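Acetyltransferase-like, GNAT family (Bacteroides thetaiotaomicron, PDB 3EY5) probably transfers an acyl group, most likely acetyl from acetyl-coenzyme A, to an amine acceptor. Local coordinates at residues W133-Y142 and I168-V179; G91-C99 and N123-T131. All coordinates share one frame; numbering follows the deposited sequence.

Contact 1 of 2, residues W133-Y142 and I168-V179; sequences WEKDYYQPPY and IRHKLHTIVYGV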
loop_
_atom_site.group_PDB
_atom_site.type_symbol
_atom_site.label_atom_id
_atom_site.label_comp_id
_atom_site.label_asym_id
_atom_site.label_seq_id
_atom_site.Cartn_x
_atom_site.Cartn_y
_atom_site.Cartn_z
ATOM N N TRP A 133 -14.329 -5.202 1.736
ATOM C CA TRP A 133 -15.240 -4.511 2.638
ATOM C C TRP A 133 -16.057 -3.461 1.885
ATOM O O TRP A 133 -15.500 -2.511 1.286
ATOM C CB TRP A 133 -14.448 -3.881 3.777
ATOM C CG TRP A 133 -14.023 -4.895 4.807
ATOM C CD1 TRP A 133 -14.205 -6.284 4.756
ATOM C CD2 TRP A 133 -13.348 -4.634 6.033
ATOM N NE1 TRP A 133 -13.671 -6.866 5.878
ATOM C CE2 TRP A 133 -13.145 -5.886 6.679
ATOM C CE3 TRP A 133 -12.882 -3.467 6.653
ATOM C CZ2 TRP A 133 -12.491 -5.992 7.905
ATOM C CZ3 TRP A 133 -12.228 -3.582 7.868
ATOM C CH2 TRP A 133 -12.043 -4.831 8.481
ATOM N N GLU A 134 -17.376 -3.652 1.897
ATOM C CA GLU A 134 -18.334 -2.771 1.227
ATOM C C GLU A 134 -18.732 -1.592 2.113
ATOM O O GLU A 134 -19.916 -1.259 2.194
ATOM C CB GLU A 134 -19.608 -3.557 0.903
ATOM C CG GLU A 134 -19.396 -5.030 0.592
ATOM C CD GLU A 134 -19.425 -5.296 -0.894
ATOM O OE1 GLU A 134 -19.674 -6.463 -1.288
ATOM O OE2 GLU A 134 -19.212 -4.326 -1.664
ATOM N N LYS A 135 -17.782 -0.994 2.805
ATOM C CA LYS A 135 -18.116 0.080 3.701
ATOM C C LYS A 135 -17.879 1.338 2.896
ATOM O O LYS A 135 -17.083 1.336 1.976
ATOM C CB LYS A 135 -17.221 -0.002 4.947
ATOM C CG LYS A 135 -17.452 -1.288 5.743
ATOM C CD LYS A 135 -18.643 -1.100 6.665
ATOM C CE LYS A 135 -19.300 -2.395 7.091
ATOM N NZ LYS A 135 -20.288 -2.038 8.202
ATOM N N ASP A 136 -18.571 2.410 3.232
ATOM C CA ASP A 136 -18.439 3.638 2.475
ATOM C C ASP A 136 -17.132 4.380 2.879
ATOM O O ASP A 136 -17.173 5.449 3.493
ATOM C CB ASP A 136 -19.669 4.527 2.715
ATOM C CG ASP A 136 -19.704 5.748 1.789
ATOM O OD1 ASP A 136 -19.104 5.682 0.677
ATOM O OD2 ASP A 136 -20.331 6.779 2.168
ATOM N N TYR A 137 -15.987 3.807 2.521
ATOM C CA TYR A 137 -14.688 4.377 2.843
ATOM C C TYR A 137 -14.268 5.517 1.851
ATOM O O TYR A 137 -14.578 5.458 0.645
ATOM C CB TYR A 137 -13.643 3.264 2.828
ATOM C CG TYR A 137 -12.264 3.790 3.183
ATOM C CD1 TYR A 137 -11.972 4.184 4.481
ATOM C CD2 TYR A 137 -11.270 3.890 2.230
ATOM C CE1 TYR A 137 -10.701 4.687 4.841
ATOM C CE2 TYR A 137 -10.001 4.393 2.562
ATOM C CZ TYR A 137 -9.733 4.816 3.871
ATOM O OH TYR A 137 -8.467 5.310 4.227
ATOM N N TYR A 138 -13.549 6.511 2.377
ATOM C CA TYR A 138 -12.919 7.592 1.601
ATOM C C TYR A 138 -11.470 7.772 2.007
ATOM O O TYR A 138 -11.168 7.836 3.203
ATOM C CB TYR A 138 -13.660 8.929 1.824
ATOM C CG TYR A 138 -14.981 8.977 1.066
ATOM C CD1 TYR A 138 -16.139 8.455 1.627
ATOM C CD2 TYR A 138 -15.047 9.503 -0.233
ATOM C CE1 TYR A 138 -17.333 8.449 0.923
ATOM C CE2 TYR A 138 -16.235 9.521 -0.936
ATOM C CZ TYR A 138 -17.366 8.985 -0.351
ATOM O OH TYR A 138 -18.552 9.001 -1.024
ATOM N N GLN A 139 -10.569 7.845 1.031
ATOM C CA GLN A 139 -9.201 8.247 1.306
ATOM C C GLN A 139 -9.115 9.779 1.383
ATOM O O GLN A 139 -9.371 10.463 0.383
ATOM C CB GLN A 139 -8.270 7.739 0.208
ATOM C CG GLN A 139 -6.793 8.016 0.506
ATOM C CD GLN A 139 -5.929 7.811 -0.716
ATOM O OE1 GLN A 139 -5.309 8.753 -1.212
ATOM N NE2 GLN A 139 -5.909 6.596 -1.230
ATOM N N PRO A 140 -8.727 10.324 2.571
ATOM C CA PRO A 140 -8.465 11.754 2.734
ATOM C C PRO A 140 -7.378 12.143 1.743
ATOM O O PRO A 140 -6.581 11.303 1.382
ATOM C CB PRO A 140 -7.908 11.870 4.181
ATOM C CG PRO A 140 -8.348 10.618 4.874
ATOM C CD PRO A 140 -8.300 9.552 3.754
ATOM N N PRO A 141 -7.339 13.420 1.294
ATOM C CA PRO A 141 -6.361 13.825 0.268
ATOM C C PRO A 141 -4.942 13.884 0.813
ATOM O O PRO A 141 -4.738 14.261 1.971
ATOM C CB PRO A 141 -6.785 15.258 -0.074
ATOM C CG PRO A 141 -7.543 15.755 1.164
ATOM C CD PRO A 141 -8.236 14.526 1.689
ATOM N N TYR A 142 -3.963 13.558 -0.023
ATOM C CA TYR A 142 -2.579 13.843 0.341
ATOM C C TYR A 142 -2.284 15.332 0.304
ATOM O O TYR A 142 -1.509 15.829 1.119
ATOM C CB TYR A 142 -1.606 13.098 -0.562
ATOM C CG TYR A 142 -1.457 11.634 -0.212
ATOM C CD1 TYR A 142 -0.759 11.245 0.932
ATOM C CD2 TYR A 142 -2.020 10.646 -1.004
ATOM C CE1 TYR A 142 -0.616 9.889 1.275
ATOM C CE2 TYR A 142 -1.886 9.252 -0.655
ATOM C CZ TYR A 142 -1.169 8.902 0.465
ATOM O OH TYR A 142 -1.006 7.574 0.818
ATOM N N ILE A 168 -10.573 0.890 12.358
ATOM C CA ILE A 168 -9.483 0.928 11.376
ATOM C C ILE A 168 -9.516 2.240 10.576
ATOM O O ILE A 168 -8.473 2.896 10.406
ATOM C CB ILE A 168 -9.513 -0.269 10.459
ATOM C CG1 ILE A 168 -9.075 -1.511 11.258
ATOM C CG2 ILE A 168 -8.638 -0.029 9.238
ATOM C CD1 ILE A 168 -9.525 -2.801 10.606
ATOM N N ARG A 169 -10.703 2.630 10.118
ATOM C CA ARG A 169 -10.866 3.890 9.387
ATOM C C ARG A 169 -10.298 5.025 10.183
ATOM O O ARG A 169 -9.568 5.861 9.655
ATOM C CB ARG A 169 -12.345 4.174 9.146
ATOM C CG ARG A 169 -12.577 5.401 8.290
ATOM C CD ARG A 169 -14.060 5.645 8.155
ATOM N NE ARG A 169 -14.491 6.862 8.827
ATOM C CZ ARG A 169 -14.759 6.969 10.129
ATOM N NH1 ARG A 169 -15.151 8.138 10.609
ATOM N NH2 ARG A 169 -14.623 5.931 10.963
ATOM N N HIS A 170 -10.637 5.052 11.466
ATOM C CA HIS A 170 -10.179 6.105 12.332
ATOM C C HIS A 170 -8.632 6.118 12.407
ATOM O O HIS A 170 -8.012 7.153 12.204
ATOM C CB HIS A 170 -10.856 6.037 13.731
ATOM C CG HIS A 170 -10.410 7.133 14.652
ATOM N ND1 HIS A 170 -10.852 8.436 14.528
ATOM C CD2 HIS A 170 -9.514 7.139 15.668
ATOM C CE1 HIS A 170 -10.271 9.190 15.445
ATOM N NE2 HIS A 170 -9.451 8.429 16.150
ATOM N N LYS A 171 -8.021 4.974 12.675
ATOM C CA LYS A 171 -6.559 4.837 12.638
ATOM C C LYS A 171 -5.899 5.323 11.337
ATOM O O LYS A 171 -4.879 6.010 11.382
ATOM C CB LYS A 171 -6.145 3.368 12.891
ATOM C CG LYS A 171 -6.572 2.836 14.253
ATOM C CD LYS A 171 -6.001 1.433 14.536
ATOM C CE LYS A 171 -6.659 0.752 15.761
ATOM N NZ LYS A 171 -7.897 -0.076 15.431
ATOM N N LEU A 172 -6.482 4.952 10.193
ATOM C CA LEU A 172 -5.990 5.370 8.883
ATOM C C LEU A 172 -6.061 6.887 8.672
ATOM O O LEU A 172 -5.067 7.521 8.243
ATOM C CB LEU A 172 -6.785 4.676 7.745
ATOM C CG LEU A 172 -6.758 3.135 7.710
ATOM C CD1 LEU A 172 -7.468 2.610 6.459
ATOM C CD2 LEU A 172 -5.356 2.599 7.764
ATOM N N HIS A 173 -7.241 7.461 8.930
ATOM C CA HIS A 173 -7.448 8.881 8.682
ATOM C C HIS A 173 -6.540 9.763 9.537
ATOM O O HIS A 173 -6.040 10.783 9.088
ATOM C CB HIS A 173 -8.899 9.242 8.922
ATOM C CG HIS A 173 -9.796 8.793 7.821
ATOM N ND1 HIS A 173 -11.023 9.365 7.581
ATOM C CD2 HIS A 173 -9.619 7.852 6.858
ATOM C CE1 HIS A 173 -11.585 8.780 6.532
ATOM N NE2 HIS A 173 -10.749 7.862 6.070
ATOM N N THR A 174 -6.328 9.373 10.772
ATOM C CA THR A 174 -5.600 10.272 11.648
ATOM C C THR A 174 -4.097 10.084 11.466
ATOM O O THR A 174 -3.383 11.076 11.294
ATOM C CB THR A 174 -6.033 10.130 13.099
ATOM O OG1 THR A 174 -6.009 8.751 13.455
ATOM C CG2 THR A 174 -7.469 10.612 13.281
ATOM N N ILE A 175 -3.633 8.830 11.433
ATOM C CA ILE A 175 -2.199 8.537 11.421
ATOM C C ILE A 175 -1.568 8.591 10.050
ATOM O O ILE A 175 -0.464 9.111 9.889
ATOM C CB ILE A 175 -1.886 7.190 12.074
ATOM C CG1 ILE A 175 -2.352 7.246 13.532
ATOM C CG2 ILE A 175 -0.355 6.931 12.032
ATOM C CD1 ILE A 175 -2.984 5.994 14.043
ATOM N N VAL A 176 -2.254 8.057 9.048
ATOM C CA VAL A 176 -1.630 8.020 7.744
ATOM C C VAL A 176 -1.868 9.326 6.972
ATOM O O VAL A 176 -0.985 9.839 6.279
ATOM C CB VAL A 176 -2.073 6.772 6.961
ATOM C CG1 VAL A 176 -1.600 6.844 5.525
ATOM C CG2 VAL A 176 -1.531 5.514 7.664
ATOM N N TYR A 177 -3.075 9.840 7.101
ATOM C CA TYR A 177 -3.541 10.945 6.267
ATOM C C TYR A 177 -3.574 12.282 6.993
ATOM O O TYR A 177 -3.776 13.323 6.354
ATOM C CB TYR A 177 -4.879 10.581 5.614
ATOM C CG TYR A 177 -4.682 9.403 4.677
ATOM C CD1 TYR A 177 -5.051 8.132 5.055
ATOM C CD2 TYR A 177 -4.107 9.571 3.422
ATOM C CE1 TYR A 177 -4.872 7.044 4.217
ATOM C CE2 TYR A 177 -3.887 8.489 2.576
ATOM C CZ TYR A 177 -4.279 7.221 2.990
ATOM O OH TYR A 177 -4.099 6.111 2.182
ATOM N N GLY A 178 -3.317 12.246 8.303
ATOM C CA GLY A 178 -3.192 13.454 9.117
ATOM C C GLY A 178 -4.465 14.263 9.229
ATOM O O GLY A 178 -4.409 15.485 9.405
ATOM N N VAL A 179 -5.614 13.589 9.147
ATOM C CA VAL A 179 -6.911 14.222 9.456
ATOM C C VAL A 179 -7.020 14.621 10.945
ATOM O O VAL A 179 -6.558 13.882 11.822
ATOM C CB VAL A 179 -8.115 13.322 9.023
ATOM C CG1 VAL A 179 -9.448 13.827 9.610
ATOM C CG2 VAL A 179 -8.182 13.245 7.510
HETATM O O HOH W 1 -2.494 5.684 -0.092
#

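Contact 2 of 2, residues G91-C99 and N123-T131; sequences GKRTLEHLC and NFYQRHGFT. With SO4 (sulfate ion), chain B.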
loop_
_atom_site.group_PDB
_atom_site.type_symbol
_atom_site.label_atom_id
_atom_site.label_comp_id
_atom_site.label_asym_id
_atom_site.label_seq_id
_atom_site.Cartn_x
_atom_site.Cartn_y
_atom_site.Cartn_z
ATOM N N GLY A 91 3.213 -9.938 -9.786
ATOM C CA GLY A 91 2.119 -9.464 -8.936
ATOM C C GLY A 91 1.677 -10.546 -7.974
ATOM O O GLY A 91 1.655 -10.360 -6.758
ATOM N N LYS A 92 1.344 -11.692 -8.543
ATOM C CA LYS A 92 0.948 -12.863 -7.783
ATOM C C LYS A 92 2.070 -13.371 -6.864
ATOM O O LYS A 92 1.853 -13.570 -5.667
ATOM C CB LYS A 92 0.471 -13.944 -8.758
ATOM C CG LYS A 92 0.856 -15.342 -8.400
ATOM C CD LYS A 92 1.191 -16.166 -9.635
ATOM C CE LYS A 92 -0.055 -16.733 -10.318
ATOM N NZ LYS A 92 0.201 -17.446 -11.636
ATOM N N ARG A 93 3.257 -13.588 -7.425
ATOM C CA ARG A 93 4.421 -14.014 -6.638
ATOM C C ARG A 93 4.669 -13.050 -5.459
ATOM O O ARG A 93 4.898 -13.486 -4.340
ATOM C CB ARG A 93 5.677 -14.073 -7.518
ATOM C CG ARG A 93 5.819 -15.311 -8.402
ATOM C CD ARG A 93 7.231 -15.366 -9.002
ATOM N NE ARG A 93 8.218 -15.956 -8.086
ATOM C CZ ARG A 93 9.519 -15.656 -8.073
ATOM N NH1 ARG A 93 9.996 -14.747 -8.917
ATOM N NH2 ARG A 93 10.345 -16.256 -7.212
ATOM N N THR A 94 4.585 -11.747 -5.709
ATOM C CA THR A 94 4.803 -10.760 -4.640
ATOM C C THR A 94 3.726 -10.767 -3.543
ATOM O O THR A 94 4.032 -10.637 -2.347
ATOM C CB THR A 94 4.945 -9.321 -5.199
ATOM O OG1 THR A 94 6.118 -9.251 -6.013
ATOM C CG2 THR A 94 5.095 -8.321 -4.066
ATOM N N LEU A 95 2.470 -10.884 -3.960
ATOM C CA LEU A 95 1.359 -10.865 -3.019
ATOM C C LEU A 95 1.457 -12.088 -2.132
ATOM O O LEU A 95 1.338 -11.995 -0.920
ATOM C CB LEU A 95 0.038 -10.922 -3.766
ATOM C CG LEU A 95 -0.894 -9.808 -3.418
ATOM C CD1 LEU A 95 -0.247 -8.576 -4.051
ATOM C CD2 LEU A 95 -2.245 -10.100 -4.056
ATOM N N GLU A 96 1.688 -13.226 -2.775
ATOM C CA GLU A 96 1.940 -14.485 -2.107
ATOM C C GLU A 96 2.970 -14.401 -0.966
ATOM O O GLU A 96 2.674 -14.809 0.161
ATOM C CB GLU A 96 2.366 -15.487 -3.165
ATOM C CG GLU A 96 3.060 -16.733 -2.695
ATOM C CD GLU A 96 3.520 -17.599 -3.887
ATOM O OE1 GLU A 96 3.524 -17.105 -5.044
ATOM O OE2 GLU A 96 3.869 -18.783 -3.668
ATOM N N HIS A 97 4.161 -13.870 -1.242
ATOM C CA HIS A 97 5.179 -13.724 -0.192
ATOM C C HIS A 97 4.902 -12.561 0.769
ATOM O O HIS A 97 5.419 -12.541 1.879
ATOM C CB HIS A 97 6.605 -13.613 -0.761
ATOM C CG HIS A 97 7.653 -13.484 0.302
ATOM N ND1 HIS A 97 8.148 -14.566 0.996
ATOM C CD2 HIS A 97 8.262 -12.395 0.822
ATOM C CE1 HIS A 97 9.033 -14.148 1.882
ATOM N NE2 HIS A 97 9.112 -12.832 1.804
ATOM N N LEU A 98 4.075 -11.602 0.356
ATOM C CA LEU A 98 3.720 -10.514 1.232
ATOM C C LEU A 98 2.949 -11.048 2.437
ATOM O O LEU A 98 3.153 -10.614 3.565
ATOM C CB LEU A 98 2.887 -9.436 0.501
ATOM C CG LEU A 98 2.342 -8.372 1.470
ATOM C CD1 LEU A 98 3.456 -7.519 2.079
ATOM C CD2 LEU A 98 1.276 -7.482 0.832
ATOM N N CYS A 99 2.027 -11.961 2.173
ATOM C CA CYS A 99 1.316 -12.695 3.225
ATOM C C CYS A 99 2.182 -13.591 4.118
ATOM O O CYS A 99 1.809 -13.885 5.238
ATOM C CB CYS A 99 0.187 -13.500 2.590
ATOM S SG CYS A 99 -0.956 -12.366 1.782
ATOM N N ASN A 123 -10.951 -8.379 -8.174
ATOM C CA ASN A 123 -10.879 -9.837 -8.355
ATOM C C ASN A 123 -9.455 -10.397 -8.213
ATOM O O ASN A 123 -9.265 -11.502 -7.669
ATOM C CB ASN A 123 -11.553 -10.297 -9.659
ATOM C CG ASN A 123 -13.059 -9.996 -9.647
ATOM O OD1 ASN A 123 -13.754 -10.382 -8.727
ATOM N ND2 ASN A 123 -13.543 -9.309 -10.648
ATOM N N PHE A 124 -8.465 -9.653 -8.673
ATOM C CA PHE A 124 -7.103 -10.063 -8.421
ATOM C C PHE A 124 -6.863 -10.218 -6.889
ATOM O O PHE A 124 -6.416 -11.260 -6.423
ATOM C CB PHE A 124 -6.119 -9.099 -9.052
ATOM C CG PHE A 124 -4.728 -9.296 -8.603
ATOM C CD1 PHE A 124 -3.933 -10.250 -9.197
ATOM C CD2 PHE A 124 -4.209 -8.537 -7.569
ATOM C CE1 PHE A 124 -2.617 -10.435 -8.770
ATOM C CE2 PHE A 124 -2.888 -8.718 -7.131
ATOM C CZ PHE A 124 -2.098 -9.669 -7.723
ATOM N N TYR A 125 -7.215 -9.209 -6.102
ATOM C CA TYR A 125 -6.958 -9.325 -4.673
ATOM C C TYR A 125 -7.790 -10.421 -3.996
ATOM O O TYR A 125 -7.290 -11.097 -3.071
ATOM C CB TYR A 125 -7.134 -7.990 -3.977
ATOM C CG TYR A 125 -5.994 -7.018 -4.240
ATOM C CD1 TYR A 125 -4.727 -7.269 -3.735
ATOM C CD2 TYR A 125 -6.189 -5.850 -4.977
ATOM C CE1 TYR A 125 -3.688 -6.416 -3.949
ATOM C CE2 TYR A 125 -5.128 -4.942 -5.192
ATOM C CZ TYR A 125 -3.888 -5.246 -4.673
ATOM O OH TYR A 125 -2.815 -4.404 -4.862
ATOM N N GLN A 126 -9.030 -10.604 -4.463
ATOM C CA GLN A 126 -9.918 -11.603 -3.920
ATOM C C GLN A 126 -9.420 -13.014 -4.246
ATOM O O GLN A 126 -9.493 -13.911 -3.396
ATOM C CB GLN A 126 -11.344 -11.433 -4.470
ATOM C CG GLN A 126 -12.159 -10.312 -3.827
ATOM C CD GLN A 126 -13.546 -10.279 -4.404
ATOM O OE1 GLN A 126 -13.767 -10.778 -5.499
ATOM N NE2 GLN A 126 -14.499 -9.759 -3.652
ATOM N N ARG A 127 -8.953 -13.212 -5.480
ATOM C CA ARG A 127 -8.279 -14.444 -5.831
ATOM C C ARG A 127 -7.128 -14.746 -4.910
ATOM O O ARG A 127 -6.815 -15.916 -4.684
ATOM C CB ARG A 127 -7.752 -14.406 -7.257
ATOM C CG ARG A 127 -8.838 -14.700 -8.263
ATOM C CD ARG A 127 -8.272 -15.044 -9.621
ATOM N NE ARG A 127 -7.283 -14.098 -10.159
ATOM C CZ ARG A 127 -7.563 -12.927 -10.757
ATOM N NH1 ARG A 127 -8.801 -12.494 -10.883
ATOM N NH2 ARG A 127 -6.581 -12.178 -11.248
ATOM N N HIS A 128 -6.482 -13.717 -4.373
ATOM C CA HIS A 128 -5.334 -13.989 -3.543
ATOM C C HIS A 128 -5.606 -13.768 -2.076
ATOM O O HIS A 128 -4.694 -13.430 -1.313
ATOM C CB HIS A 128 -4.082 -13.268 -4.054
ATOM C CG HIS A 128 -3.682 -13.698 -5.432
ATOM N ND1 HIS A 128 -4.035 -12.992 -6.566
ATOM C CD2 HIS A 128 -3.017 -14.793 -5.864
ATOM C CE1 HIS A 128 -3.579 -13.618 -7.631
ATOM N NE2 HIS A 128 -2.959 -14.715 -7.235
ATOM N N GLY A 129 -6.865 -13.983 -1.683
ATOM C CA GLY A 129 -7.227 -14.110 -0.282
ATOM C C GLY A 129 -7.544 -12.863 0.512
ATOM O O GLY A 129 -7.591 -12.927 1.741
ATOM N N PHE A 130 -7.774 -11.740 -0.178
ATOM C CA PHE A 130 -8.313 -10.546 0.454
ATOM C C PHE A 130 -9.829 -10.543 0.353
ATOM O O PHE A 130 -10.398 -10.920 -0.684
ATOM C CB PHE A 130 -7.726 -9.267 -0.171
ATOM C CG PHE A 130 -6.286 -9.047 0.168
ATOM C CD1 PHE A 130 -5.932 -8.089 1.101
ATOM C CD2 PHE A 130 -5.278 -9.802 -0.438
ATOM C CE1 PHE A 130 -4.591 -7.846 1.424
ATOM C CE2 PHE A 130 -3.922 -9.582 -0.106
ATOM C CZ PHE A 130 -3.584 -8.601 0.835
ATOM N N THR A 131 -10.468 -10.106 1.438
ATOM C CA THR A 131 -11.900 -9.898 1.501
ATOM C C THR A 131 -12.218 -8.433 1.219
ATOM O O THR A 131 -11.625 -7.532 1.842
ATOM C CB THR A 131 -12.453 -10.249 2.901
ATOM O OG1 THR A 131 -12.159 -11.619 3.204
ATOM C CG2 THR A 131 -13.966 -10.091 2.946
HETATM S S SO4 B . -3.579 -14.483 -10.985
HETATM O O1 SO4 B . -3.584 -13.062 -11.363
HETATM O O2 SO4 B . -4.718 -14.858 -10.147
HETATM O O3 SO4 B . -2.365 -14.692 -10.171
HETATM O O4 SO4 B . -3.557 -15.333 -12.172
#

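Contact 1 of 2, residues W133-Y142 and I168-V179
Pro140 packs against the faces of two rings of 168-179 by CH-pi contacts. Its CG sits 3.7 Å from the centroid of the His173 imidazole, 12° off the ring normal, while CD approaches a face of the Tyr177 ring nearer its rim. Val176 CG1 covers the other face of the Tyr177 ring, and Arg169 CG the other face of the imidazole.

Apolar contacts extend the seam: Val179 CG2 meets Pro140 CB at 3.6 Å, Tyr142 CZ lies 3.5 Å from Tyr177 CE2 with the two rings oblique, and Ile168 CD1 touches the edge of the Trp133 indole at CH2, 3.9 Å away. With its CG anti to the backbone N (chi1 -179°), Tyr137 brings the end of its ring up to the helix, where OH rests 3.6 Å from Leu172 CD1; that hydroxyl bonds to Glu109.

Polar links are few. His173 NE2 donates weakly to Tyr138 O (2.9 Å, bent to 128° at the hydrogen). One water donates to Tyr142 OH at 2.6 Å and also bonds Tyr177 OH; Tyr142 OH further bonds Glu77, and Tyr177 OH bonds Tyr75.

The C-terminal helix thus packs nearly parallel to strand 136-139 of the mixed sheet, joined mostly by ring faces and aliphatic carbons.

Contact 2 of 2, residues G91-C99 and N123-T131
Helices 91-99 and 123-127 cross at -47° with their axes 11.3 Å apart, and the backbones come nearest at Leu95 and His128, where the second helix has just ended. In the GNAT fold the helix carrying 91-99 follows the loop that typically holds the coenzyme A pyrophosphate; here it packs against helix 116-127. A Schellman motif closes the latter: Gly129 has positive phi, Phe130 N bonds to Tyr125 O and Gly129 N to Gln126 O.

Leu95 supplies the central apolar contact. Its CD2 lies 3.4 Å from Phe124 CE2 and also meets Tyr125 CD1, His128 CB and, more distantly, Phe130 CE2. Phe124, with CG anti to the backbone N (chi1 168°), reaches across so that CZ comes edge-on to the carbonyl carbon of Gly91. Tyr125 and Phe130 continue inward to strands 106-110 and 149-156.

Beside this apolar cluster, His128 ND1 donates to Phe124 O (2.9 Å), which fixes the imidazole with NE2 beside Lys92 CB at 3.8 Å. With an alanine in its place, Phe124 O would probably lose this side-chain donor, and the sulfate the imidazole edge that faces it (NE2 of His128 to sulfate O3, 3.0 Å).

That sulfate is probably from the crystallisation liquor. Arg127 holds it by two nearly straight bonds, NE to sulfate O2 at 2.7 Å (172°) and NH2 to sulfate O1 at 3.1 Å.

Overall arrangement
Contact 2 closes before contact 1 opens along the chain, and their centres lie 22 Å apart, each about 13 Å from the centre of the chain. Residues 123-131 run on into strand 131-134, which contact 1 takes up at Trp133; the segments adjoin in sequence but do not otherwise touch. Strand 149-156 lies between them in the fold: Tyr125 and Phe130 pack on its Met154, while Tyr137 and Gln139 pack on its Met151. Contact 1 thus joins the C-terminal helix to the sheet, and contact 2 packs two helices near a sulfate. The sulfate held by Arg127 lies at contact 2 and does not by itself locate the active site.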